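Local coordinates for protein salicylaldehyde dehydrogenase NahF (Pseudomonas putida, PDB 4JZ6) that probably oxidises salicylaldehyde to salicylate with NAD+ as the electron acceptor, a step in the breakdown of naphthalene, at residues Lys74-Pro78 against Ser79-Arg83; Asn53-Val56 against Thr57-Ile60; Arg406-Gly409 against Glu410-Ile414; Ala319-Val322 against Glu323-Arg327; Ile491-Phe494 against Glu495-Tyr498. All blocks are in the same frame, centred on the assembly; numbering follows the deposited sequence.

Interaction 1 (Lys74-Pro78 against Ser79-Arg83)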
# COMPACT_ATOMS: atom_id res chain seq x y z
N LYS A 74 8.81 -6.51 20.30
CA LYS A 74 8.46 -7.36 19.15
C LYS A 74 8.32 -8.82 19.56
O LYS A 74 7.64 -9.60 18.89
CB LYS A 74 9.49 -7.22 18.03
CG LYS A 74 10.86 -7.81 18.39
CD LYS A 74 11.90 -7.44 17.34
CE LYS A 74 13.29 -7.83 17.80
NZ LYS A 74 13.45 -9.30 17.97
N ASP A 75 8.95 -9.18 20.68
CA ASP A 75 8.95 -10.56 21.13
C ASP A 75 7.95 -10.86 22.25
O ASP A 75 7.83 -12.00 22.68
CB ASP A 75 10.36 -10.98 21.55
CG ASP A 75 11.32 -11.03 20.38
OD1 ASP A 75 10.93 -11.56 19.32
OD2 ASP A 75 12.46 -10.53 20.53
N VAL A 76 7.22 -9.84 22.70
CA VAL A 76 6.15 -10.05 23.68
C VAL A 76 5.05 -10.94 23.09
O VAL A 76 4.63 -10.74 21.96
CB VAL A 76 5.53 -8.70 24.14
CG1 VAL A 76 4.26 -8.93 24.95
CG2 VAL A 76 6.54 -7.91 24.94
N GLY A 77 4.61 -11.93 23.87
CA GLY A 77 3.65 -12.91 23.39
C GLY A 77 2.24 -12.37 23.22
O GLY A 77 1.95 -11.26 23.66
N PRO A 78 1.37 -13.15 22.57
CA PRO A 78 -0.02 -12.74 22.32
C PRO A 78 -0.84 -12.58 23.59
O PRO A 78 -1.70 -11.70 23.64
CB PRO A 78 -0.59 -13.90 21.48
CG PRO A 78 0.33 -15.04 21.71
CD PRO A 78 1.68 -14.43 21.91
N SER A 79 -0.59 -13.42 24.59
CA SER A 79 -1.37 -13.35 25.82
C SER A 79 -1.18 -12.02 26.53
O SER A 79 -2.14 -11.37 26.94
CB SER A 79 -1.00 -14.51 26.75
OG SER A 79 -1.62 -15.71 26.32
N GLU A 80 0.08 -11.60 26.65
CA GLU A 80 0.40 -10.35 27.32
C GLU A 80 -0.08 -9.13 26.53
O GLU A 80 -0.58 -8.17 27.12
CB GLU A 80 1.91 -10.27 27.58
CG GLU A 80 2.36 -9.03 28.33
CD GLU A 80 1.84 -8.97 29.75
OE1 GLU A 80 1.18 -9.94 30.20
OE2 GLU A 80 2.08 -7.94 30.42
N ARG A 81 0.05 -9.18 25.21
CA ARG A 81 -0.45 -8.10 24.36
C ARG A 81 -1.95 -7.91 24.53
O ARG A 81 -2.44 -6.79 24.70
CB ARG A 81 -0.07 -8.33 22.90
CG ARG A 81 1.21 -7.61 22.48
CD ARG A 81 1.59 -7.86 21.03
NE ARG A 81 2.25 -9.16 20.85
CZ ARG A 81 1.76 -10.16 20.12
NH1 ARG A 81 0.60 -10.02 19.48
NH2 ARG A 81 2.43 -11.30 20.03
N ARG A 82 -2.69 -9.02 24.49
CA ARG A 82 -4.13 -8.98 24.66
C ARG A 82 -4.51 -8.41 26.04
O ARG A 82 -5.40 -7.56 26.14
CB ARG A 82 -4.73 -10.37 24.47
CG ARG A 82 -6.22 -10.46 24.77
CD ARG A 82 -6.74 -11.85 24.47
NE ARG A 82 -6.76 -12.11 23.03
CZ ARG A 82 -6.71 -13.32 22.47
NH1 ARG A 82 -6.63 -14.41 23.22
NH2 ARG A 82 -6.74 -13.43 21.16
N ARG A 83 -3.82 -8.87 27.08
CA ARG A 83 -4.12 -8.43 28.44
C ARG A 83 -3.93 -6.92 28.56
O ARG A 83 -4.79 -6.21 29.09
CB ARG A 83 -3.20 -9.14 29.44
CG ARG A 83 -3.80 -9.27 30.83
CD ARG A 83 -2.72 -9.25 31.91
NE ARG A 83 -2.27 -7.88 32.17
CZ ARG A 83 -0.99 -7.50 32.15
NH1 ARG A 83 -0.05 -8.39 31.90
NH2 ARG A 83 -0.66 -6.24 32.40

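Interaction 2 (Asn53-Val56 against Thr57-Ile60)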
# COMPACT_ATOMS: atom_id res chain seq x y z
N ASN A 53 5.67 22.35 23.11
CA ASN A 53 5.81 22.49 21.66
C ASN A 53 7.03 21.74 21.16
O ASN A 53 8.13 22.29 21.14
CB ASN A 53 5.90 23.97 21.28
CG ASN A 53 5.56 24.22 19.83
OD1 ASN A 53 5.13 23.32 19.10
ND2 ASN A 53 5.75 25.46 19.39
N ALA A 54 6.83 20.50 20.74
CA ALA A 54 7.92 19.62 20.34
C ALA A 54 8.81 20.22 19.26
O ALA A 54 8.34 20.99 18.42
CB ALA A 54 7.38 18.28 19.87
N THR A 55 10.09 19.89 19.31
CA THR A 55 11.01 20.27 18.25
C THR A 55 11.34 19.04 17.44
O THR A 55 10.94 17.92 17.79
CB THR A 55 12.32 20.83 18.81
OG1 THR A 55 12.98 19.81 19.59
CG2 THR A 55 12.06 22.05 19.68
N VAL A 56 12.08 19.24 16.35
CA VAL A 56 12.57 18.13 15.54
C VAL A 56 13.43 17.22 16.41
O VAL A 56 13.34 15.99 16.32
CB VAL A 56 13.38 18.63 14.34
CG1 VAL A 56 14.14 17.49 13.69
CG2 VAL A 56 12.46 19.31 13.34
N THR A 57 14.24 17.83 17.27
CA THR A 57 15.07 17.09 18.21
C THR A 57 14.23 16.14 19.05
O THR A 57 14.59 14.98 19.23
CB THR A 57 15.87 18.03 19.14
OG1 THR A 57 16.67 18.92 18.35
CG2 THR A 57 16.77 17.21 20.05
N ASP A 58 13.10 16.64 19.57
CA ASP A 58 12.19 15.82 20.36
C ASP A 58 11.66 14.65 19.54
O ASP A 58 11.51 13.54 20.03
CB ASP A 58 11.02 16.64 20.92
CG ASP A 58 11.46 17.67 21.95
OD1 ASP A 58 11.91 17.27 23.05
OD2 ASP A 58 11.33 18.88 21.68
N ALA A 59 11.37 14.92 18.27
CA ALA A 59 10.81 13.91 17.39
C ALA A 59 11.80 12.77 17.15
O ALA A 59 11.42 11.60 17.11
CB ALA A 59 10.38 14.53 16.07
N ILE A 60 13.07 13.11 16.99
CA ILE A 60 14.09 12.09 16.76
C ILE A 60 14.28 11.26 18.03
O ILE A 60 14.47 10.04 17.96
CB ILE A 60 15.42 12.71 16.30
CG1 ILE A 60 15.21 13.53 15.03
CG2 ILE A 60 16.45 11.63 16.05
CD1 ILE A 60 14.47 12.79 13.94

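Interaction 3 (Arg406-Gly409 against Glu410-Ile414). With SO4 (sulfate ion), chain F.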
# COMPACT_ATOMS: atom_id res chain seq x y z
N ARG A 406 -29.95 16.95 -7.45
CA ARG A 406 -31.09 16.23 -7.98
C ARG A 406 -30.68 15.45 -9.22
O ARG A 406 -29.79 15.88 -9.96
CB ARG A 406 -32.23 17.20 -8.30
CG ARG A 406 -32.85 17.83 -7.07
CD ARG A 406 -33.55 19.13 -7.39
NE ARG A 406 -34.15 19.72 -6.20
CZ ARG A 406 -35.46 19.79 -5.97
NH1 ARG A 406 -35.90 20.35 -4.85
NH2 ARG A 406 -36.32 19.31 -6.86
N CYS A 407 -31.32 14.31 -9.44
CA CYS A 407 -31.00 13.46 -10.58
C CYS A 407 -32.22 12.74 -11.09
O CYS A 407 -33.24 12.67 -10.40
CB CYS A 407 -29.92 12.44 -10.21
SG CYS A 407 -30.47 11.15 -9.06
N LYS A 408 -32.12 12.20 -12.29
CA LYS A 408 -33.19 11.42 -12.89
C LYS A 408 -32.72 10.00 -13.18
O LYS A 408 -31.98 9.77 -14.14
CB LYS A 408 -33.70 12.09 -14.17
CG LYS A 408 -34.65 13.25 -13.91
CD LYS A 408 -34.43 14.38 -14.91
CE LYS A 408 -35.32 15.58 -14.58
NZ LYS A 408 -35.12 16.72 -15.53
N GLY A 409 -33.15 9.06 -12.36
CA GLY A 409 -32.92 7.66 -12.66
C GLY A 409 -31.75 7.03 -11.95
O GLY A 409 -30.84 7.71 -11.45
N GLU A 410 -31.76 5.70 -11.92
CA GLU A 410 -30.76 4.91 -11.24
C GLU A 410 -29.37 5.10 -11.84
O GLU A 410 -28.38 5.20 -11.12
CB GLU A 410 -31.17 3.44 -11.30
CG GLU A 410 -30.08 2.45 -11.00
CD GLU A 410 -30.57 1.04 -11.17
OE1 GLU A 410 -29.75 0.10 -11.04
OE2 GLU A 410 -31.78 0.86 -11.44
N ALA A 411 -29.31 5.15 -13.17
CA ALA A 411 -28.04 5.29 -13.86
C ALA A 411 -27.36 6.62 -13.53
O ALA A 411 -26.18 6.65 -13.20
CB ALA A 411 -28.23 5.14 -15.36
N GLU A 412 -28.13 7.71 -13.61
CA GLU A 412 -27.58 9.04 -13.35
C GLU A 412 -27.13 9.18 -11.89
O GLU A 412 -26.16 9.87 -11.60
CB GLU A 412 -28.58 10.15 -13.72
CG GLU A 412 -28.00 11.56 -13.57
CD GLU A 412 -29.02 12.67 -13.79
OE1 GLU A 412 -30.24 12.37 -13.86
OE2 GLU A 412 -28.61 13.84 -13.90
N ALA A 413 -27.84 8.50 -10.99
CA ALA A 413 -27.45 8.48 -9.58
C ALA A 413 -26.06 7.88 -9.42
O ALA A 413 -25.20 8.46 -8.75
CB ALA A 413 -28.46 7.70 -8.76
N ILE A 414 -25.84 6.73 -10.04
CA ILE A 414 -24.54 6.07 -9.97
C ILE A 414 -23.45 6.97 -10.55
O ILE A 414 -22.36 7.09 -9.98
CB ILE A 414 -24.56 4.71 -10.71
CG1 ILE A 414 -25.53 3.76 -10.02
CG2 ILE A 414 -23.17 4.10 -10.77
CD1 ILE A 414 -25.69 2.42 -10.69
S SO4 F . -33.17 4.53 -15.00
O1 SO4 F . -32.79 3.14 -14.73
O2 SO4 F . -33.82 4.58 -16.31
O3 SO4 F . -34.11 4.99 -13.98
O4 SO4 F . -31.96 5.36 -15.02
O HOH W 1 -30.39 7.47 -15.15

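Interaction 4 (Ala319-Val322 against Glu323-Arg327). With SO4 (sulfate ion), chain E.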
# COMPACT_ATOMS: atom_id res chain seq x y z
N ALA A 319 -38.14 19.16 1.59
CA ALA A 319 -39.04 19.83 2.53
C ALA A 319 -38.94 19.23 3.94
O ALA A 319 -38.82 19.95 4.92
CB ALA A 319 -40.47 19.80 2.03
N ARG A 320 -38.99 17.90 4.02
CA ARG A 320 -38.90 17.22 5.32
C ARG A 320 -37.53 17.44 5.95
O ARG A 320 -37.43 17.75 7.14
CB ARG A 320 -39.19 15.73 5.18
CG ARG A 320 -40.55 15.41 4.58
CD ARG A 320 -40.97 13.99 4.94
NE ARG A 320 -42.00 13.47 4.04
CZ ARG A 320 -42.36 12.19 3.99
NH1 ARG A 320 -41.78 11.30 4.79
NH2 ARG A 320 -43.29 11.79 3.13
N PHE A 321 -36.49 17.26 5.14
CA PHE A 321 -35.11 17.46 5.57
C PHE A 321 -34.94 18.85 6.19
O PHE A 321 -34.34 19.00 7.25
CB PHE A 321 -34.18 17.29 4.36
CG PHE A 321 -32.72 17.22 4.71
CD1 PHE A 321 -32.31 16.85 5.98
CD2 PHE A 321 -31.76 17.52 3.75
CE1 PHE A 321 -30.95 16.78 6.28
CE2 PHE A 321 -30.42 17.46 4.04
CZ PHE A 321 -30.01 17.09 5.31
N VAL A 322 -35.50 19.85 5.52
CA VAL A 322 -35.37 21.23 5.98
C VAL A 322 -36.11 21.44 7.29
O VAL A 322 -35.62 22.13 8.19
CB VAL A 322 -35.85 22.23 4.90
CG1 VAL A 322 -36.20 23.59 5.52
CG2 VAL A 322 -34.78 22.38 3.83
N GLU A 323 -37.28 20.83 7.41
CA GLU A 323 -38.09 20.94 8.62
C GLU A 323 -37.29 20.45 9.82
O GLU A 323 -37.11 21.18 10.80
CB GLU A 323 -39.39 20.15 8.46
CG GLU A 323 -40.55 20.66 9.30
CD GLU A 323 -40.47 20.22 10.75
OE1 GLU A 323 -40.09 19.05 10.99
OE2 GLU A 323 -40.78 21.04 11.64
N LYS A 324 -36.80 19.21 9.75
CA LYS A 324 -36.00 18.62 10.82
C LYS A 324 -34.74 19.43 11.13
O LYS A 324 -34.40 19.66 12.30
CB LYS A 324 -35.60 17.19 10.46
CG LYS A 324 -36.76 16.23 10.32
CD LYS A 324 -37.60 16.19 11.59
CE LYS A 324 -38.70 15.15 11.46
NZ LYS A 324 -39.82 15.40 12.41
N THR A 325 -34.05 19.85 10.08
CA THR A 325 -32.76 20.53 10.21
C THR A 325 -32.87 21.87 10.95
O THR A 325 -32.06 22.17 11.83
CB THR A 325 -32.11 20.72 8.82
OG1 THR A 325 -31.88 19.43 8.25
CG2 THR A 325 -30.79 21.45 8.93
N GLU A 326 -33.88 22.67 10.59
CA GLU A 326 -34.13 23.95 11.26
C GLU A 326 -34.33 23.79 12.77
O GLU A 326 -33.88 24.62 13.56
CB GLU A 326 -35.34 24.65 10.65
CG GLU A 326 -35.10 25.29 9.30
CD GLU A 326 -36.39 25.76 8.64
OE1 GLU A 326 -37.47 25.37 9.12
OE2 GLU A 326 -36.31 26.53 7.66
N ARG A 327 -34.99 22.70 13.16
CA ARG A 327 -35.31 22.43 14.56
C ARG A 327 -34.09 22.04 15.41
O ARG A 327 -34.17 22.04 16.64
CB ARG A 327 -36.39 21.34 14.67
CG ARG A 327 -37.78 21.72 14.16
CD ARG A 327 -38.87 21.15 15.07
NE ARG A 327 -39.89 20.34 14.39
CZ ARG A 327 -39.89 19.00 14.35
NH1 ARG A 327 -40.87 18.36 13.71
NH2 ARG A 327 -38.93 18.31 14.94
S SO4 E . -42.49 7.56 3.00
O1 SO4 E . -43.36 8.45 2.22
O2 SO4 E . -43.18 6.29 3.21
O3 SO4 E . -41.27 7.34 2.24
O4 SO4 E . -42.18 8.17 4.29

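Interaction 5 (Ile491-Phe494 against Glu495-Tyr498)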
# COMPACT_ATOMS: atom_id res chain seq x y z
N ILE A 491 11.43 -24.41 4.63
CA ILE A 491 12.36 -25.27 5.34
C ILE A 491 12.66 -26.47 4.45
O ILE A 491 11.78 -27.30 4.20
CB ILE A 491 11.80 -25.73 6.70
CG1 ILE A 491 11.33 -24.53 7.52
CG2 ILE A 491 12.85 -26.51 7.47
CD1 ILE A 491 10.73 -24.91 8.84
N GLU A 492 13.89 -26.55 3.97
CA GLU A 492 14.20 -27.45 2.87
C GLU A 492 15.18 -28.53 3.30
O GLU A 492 15.90 -28.37 4.28
CB GLU A 492 14.77 -26.64 1.70
CG GLU A 492 13.86 -25.48 1.29
CD GLU A 492 14.51 -24.56 0.27
OE1 GLU A 492 15.37 -25.03 -0.49
OE2 GLU A 492 14.16 -23.35 0.25
N PRO A 493 15.18 -29.67 2.57
CA PRO A 493 16.12 -30.75 2.88
C PRO A 493 17.55 -30.32 2.60
O PRO A 493 17.76 -29.39 1.82
CB PRO A 493 15.70 -31.87 1.92
CG PRO A 493 15.00 -31.18 0.81
CD PRO A 493 14.30 -30.03 1.44
N PHE A 494 18.52 -30.97 3.23
CA PHE A 494 19.91 -30.66 2.97
C PHE A 494 20.26 -31.01 1.52
O PHE A 494 20.81 -30.20 0.79
CB PHE A 494 20.83 -31.38 3.95
CG PHE A 494 20.52 -31.09 5.40
CD1 PHE A 494 20.56 -29.79 5.88
CD2 PHE A 494 20.20 -32.11 6.27
CE1 PHE A 494 20.28 -29.52 7.20
CE2 PHE A 494 19.92 -31.84 7.59
CZ PHE A 494 19.96 -30.55 8.06
N GLU A 495 19.90 -32.22 1.11
CA GLU A 495 20.18 -32.69 -0.24
C GLU A 495 19.08 -32.30 -1.22
O GLU A 495 17.94 -32.76 -1.10
CB GLU A 495 20.37 -34.21 -0.24
CG GLU A 495 21.68 -34.67 -0.87
CD GLU A 495 21.70 -34.47 -2.38
OE1 GLU A 495 20.79 -34.98 -3.07
OE2 GLU A 495 22.64 -33.80 -2.87
N GLN A 496 19.42 -31.45 -2.18
CA GLN A 496 18.53 -31.15 -3.30
C GLN A 496 19.33 -30.89 -4.60
O GLN A 496 20.53 -30.62 -4.56
CB GLN A 496 17.58 -29.99 -2.98
CG GLN A 496 18.24 -28.75 -2.41
CD GLN A 496 17.23 -27.71 -1.94
OE1 GLN A 496 16.58 -27.04 -2.75
NE2 GLN A 496 17.09 -27.56 -0.63
N GLN A 497 18.65 -30.99 -5.74
CA GLN A 497 19.31 -30.89 -7.04
C GLN A 497 19.25 -29.49 -7.65
O GLN A 497 18.25 -28.78 -7.50
CB GLN A 497 18.70 -31.90 -8.02
CG GLN A 497 18.84 -33.35 -7.60
CD GLN A 497 20.28 -33.84 -7.68
OE1 GLN A 497 21.10 -33.55 -6.81
NE2 GLN A 497 20.58 -34.59 -8.74
N TYR A 498 20.32 -29.12 -8.34
CA TYR A 498 20.38 -27.85 -9.05
C TYR A 498 20.81 -28.07 -10.50
O TYR A 498 21.61 -28.96 -10.78
CB TYR A 498 21.33 -26.89 -8.35
CG TYR A 498 20.91 -26.51 -6.96
CD1 TYR A 498 20.10 -25.39 -6.73
CD2 TYR A 498 21.31 -27.26 -5.85
CE1 TYR A 498 19.71 -25.04 -5.46
CE2 TYR A 498 20.92 -26.92 -4.58
CZ TYR A 498 20.12 -25.81 -4.39
OH TYR A 498 19.74 -25.46 -3.11
O HOH W 2 16.84 -24.23 -2.61
O HOH W 3 19.92 -27.50 0.87
O HOH W 4 21.87 -30.25 -1.51

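Interaction 1 (Lys74-Pro78 against Ser79-Arg83)
Gly77 O accepts from Arg81 N at 3.2 Å and Pro78 O from Arg82 N at 3.0 Å, so the chain enters its helix through two i to i+4 bonds with Gly77 at the N-cap. The side chain of Arg81 turns back over this helix start. Its bend at chi3 (-79°) brings the guanidinium against the loop just before the helix. Two nitrogens then grip one oxygen side-on: NH2 lies 3.0 Å and NE 3.1 Å from Val76 O. That oxygen sits near the guanidinium plane, at its edge. NH2 meets it in the carbonyl plane, while NE comes from above that plane. Pro78 CA covers one guanidinium face near its rim, so the flat group is held both at an edge and over a face. Val76 CG1 touches Glu80 CB at 3.8 Å. Arg83 NH1 forms a salt bridge with Glu80 OE1 at 2.6 Å. The contact is on the surface, where the loop joins helix 56-73 to helix 78-94. Arg82 reaches Ala129 O and Ser130 O at the end of helix 111-130 and also Thr133, while Arg81 NH1 makes a weak bond to Val181 O at the end of helix 170-181.

Interaction 2 (Asn53-Val56 against Thr57-Ile60)
Thr55 and Asp58 exchange hydrogen bonds across the first turn of the helix. Thr55 N donates to Asp58 OD2 at 2.9 Å, with an N-H...O angle of 162°. In return Asp58 N donates to Thr55 OG1 at 3.2 Å. The hydroxyl is placed for this by chi1 of 62°, which sets OG1 between the backbone N and the carbonyl carbon of Thr55. The carboxylate oxygen receives Thr55 N on its anti lone pair, the one turned away from OD1. Thr55 OG1 and Asp58 OD2 are themselves 2.8 Å apart, where the two side chains meet at the helix start.

Backbone bonds continue the turn. Ala59 N donates to Thr55 O at 3.1 Å, and Ile60 N donates to Val56 O at 3.0 Å. Apolar groups flank the polar centre. Ala54 CB lies 4.1 Å from Asp58 CB, and Val56 CG1 meets Ile60 CG1 at 4.3 Å.

A second shell positions the pair. Ser32 N also donates to Asp58 OD2, and Ser32 OG bonds to Thr55 OG1, which ties the cap to the loop between strands 27-29 and 36-40. Leu22 of strand 18-24 touches Ala54 and Asp58. Helix 225-233 packs on Val56 and Ala59, and Leu218 of strand 215-218 touches Ala54 and Ala59. The negative carboxylate near the start of the helix probably also suits the helix dipole. The reciprocal bonds between the N-cap residue and the third residue after it define a capping box, here at the start of helix 56-73.

Interaction 3 (Arg406-Gly409 against Glu410-Ile414)
Cys407 and Lys408 meet Glu412 and Ala413 in a local strand-to-helix turn, where strand 401-407 of the seven-stranded sheet gives way to helix 410-418. Glu412 carries the contact. Its CG lies anti to the backbone N (chi1 -175°) and the chain then runs extended, which carries the carboxylate back past the helix start to the residue just after the strand. There OE1 accepts from Lys408 N in a nearly straight bond (165°); the modelled 2.5 Å is very short, and its exact value is doubtful at this resolution. The same carboxylate lies along Cys407, with Glu412 OE1 3.7 Å from Cys407 CB. Cys407 SG adds an apolar touch on Ala413 CB at 4.0 Å.

Gly409 is the N-cap. Its backbone angles call for glycine, and its O accepts from Ala413 N at 3.1 Å. Nearby, Asp310 receives Gly409 N, and Glu410 forms a salt bridge with Arg438. Were Glu412 an alanine, the amide of Lys408 would probably lose its acceptor and a gap would open beside Cys407 CB.

A sulfate ion, probably from the crystallisation liquor, sits at the helix start. Ala411 N donates to sulfate O4 at 3.2 Å, and Glu410 N makes a weak bond to O3. One water accepts from Glu412 N at 2.7 Å and donates to Lys408 O and sulfate O4. For Glu412 OE1, the Lys408 amide probably outweighs the nearby Lys408 O. First-turn N-H groups face the sulfate directly or through water, and the helix dipole is likely to favour this anion.

Interaction 4 (Ala319-Val322 against Glu323-Arg327)
Thr325 OG1 donates to Phe321 O at 2.7 Å, the shortest bond across this helical turn. Thr325 N reaches the same oxygen at 3.0 Å from the opposite face of the carbonyl plane, so one acceptor is gripped twice. The hydroxyl can do this because chi1 of -61° lays OG1 beside the backbone N of its own residue. OG1 then also passes 3.4 Å from Phe321 CE1, at an oblique approach to the ring. Lys324 N to Arg320 O and Glu326 N to Val322 O continue the regular helical pattern.

Charged groups line the outer side. Arg327 NH1 forms a salt bridge with Glu323 OE1 at 2.9 Å, and NE adds a weak bond to OE2. Lys324 NZ joins this network over a longer gap. Arg320 extends away from the turn to its own salt bridge with Glu316. Its NH1 also donates to O4 of a sulfate ion at 3.2 Å, at the guanidinium edge, and NH2 makes a weak bond to O1. The sulfate probably comes from the crystallisation liquor; Ile282 N, Asn283 N and Arg431 hold it too. With a leucine in place of Arg320, Glu316 would probably be left without its charge partner and the sulfate would be held less firmly.

In the packing, Val322 CG1 lies 3.6 Å from Glu326 OE2, the two side chains passing at a slant. The turn lies in helix 311-327. Phe321 and Thr325 face helix 282-294 through Val290 and Phe294, and Val322 and Thr325 rest on Ile382 of strand 381-384 and Cys369 of strand 366-369.

Interaction 5 (Ile491-Phe494 against Glu495-Tyr498)
Gln496 sets its CG between its backbone N and carbonyl carbon (chi1 50°), then runs extended, and this brings its amide back to Glu492 and Pro493. Glu492 keeps CG beside its own backbone N (chi1 -53°) and extends its carboxylate to the N-H edge of the amide. Gln496 NE2 then donates to Glu492 OE1 at 3.1 Å, using the anti lone pair of that oxygen. Its other N-H goes to Pro493 O at 3.1 Å, in the carbonyl plane. Both acceptors lie close to the amide plane, which fixes the rotation of the amide. The carboxylate plane is turned 48° from it.

This turn belongs to the C-terminal tail that follows strand 485-491, part of the dimer interface of this aldehyde dehydrogenase. Ile491 pairs in parallel with a strand of the second subunit, so the sheet runs on across the interface. Glu495 makes a salt bridge to Lys287 of the second subunit, and Glu492 OE2 bonds to Thr490 and to Gln456 of the second subunit.

Glu492 OE1 and Gln496 OE1, both acceptors, lie 3.3 Å apart. Lys144 NZ forms a salt bridge with the first and a weak bond with the second, and its charge probably offsets their repulsion. Waters add further links. One donates to Phe494 O at 2.5 Å and accepts from Gln496 N at 2.8 Å, and so links the two backbone groups. Another donates to Glu492 OE1 at 2.7 Å and also bonds to Tyr498 OH.

None of the five contacts is fully core: interactions 1 and 5 are surface contacts, and 2, 3 and 4 are partly buried. Interactions 1, 2 and 3 all sit at helix starts but differ in chemistry. In interaction 1 an arginine grips a loop carbonyl. Interaction 2 uses a reciprocal capping box. Interaction 3 has a glycine cap with a sulfate at the helix start. Interactions 1 and 2 open the successive helices 78-94 and 56-73. Interaction 4 lies within helix 311-327 and pairs a buried side with a charged outer side. Arg406 of interaction 3 packs on that same helix. Interaction 5 stands apart: no helix, waters in the turn, and the second subunit alongside.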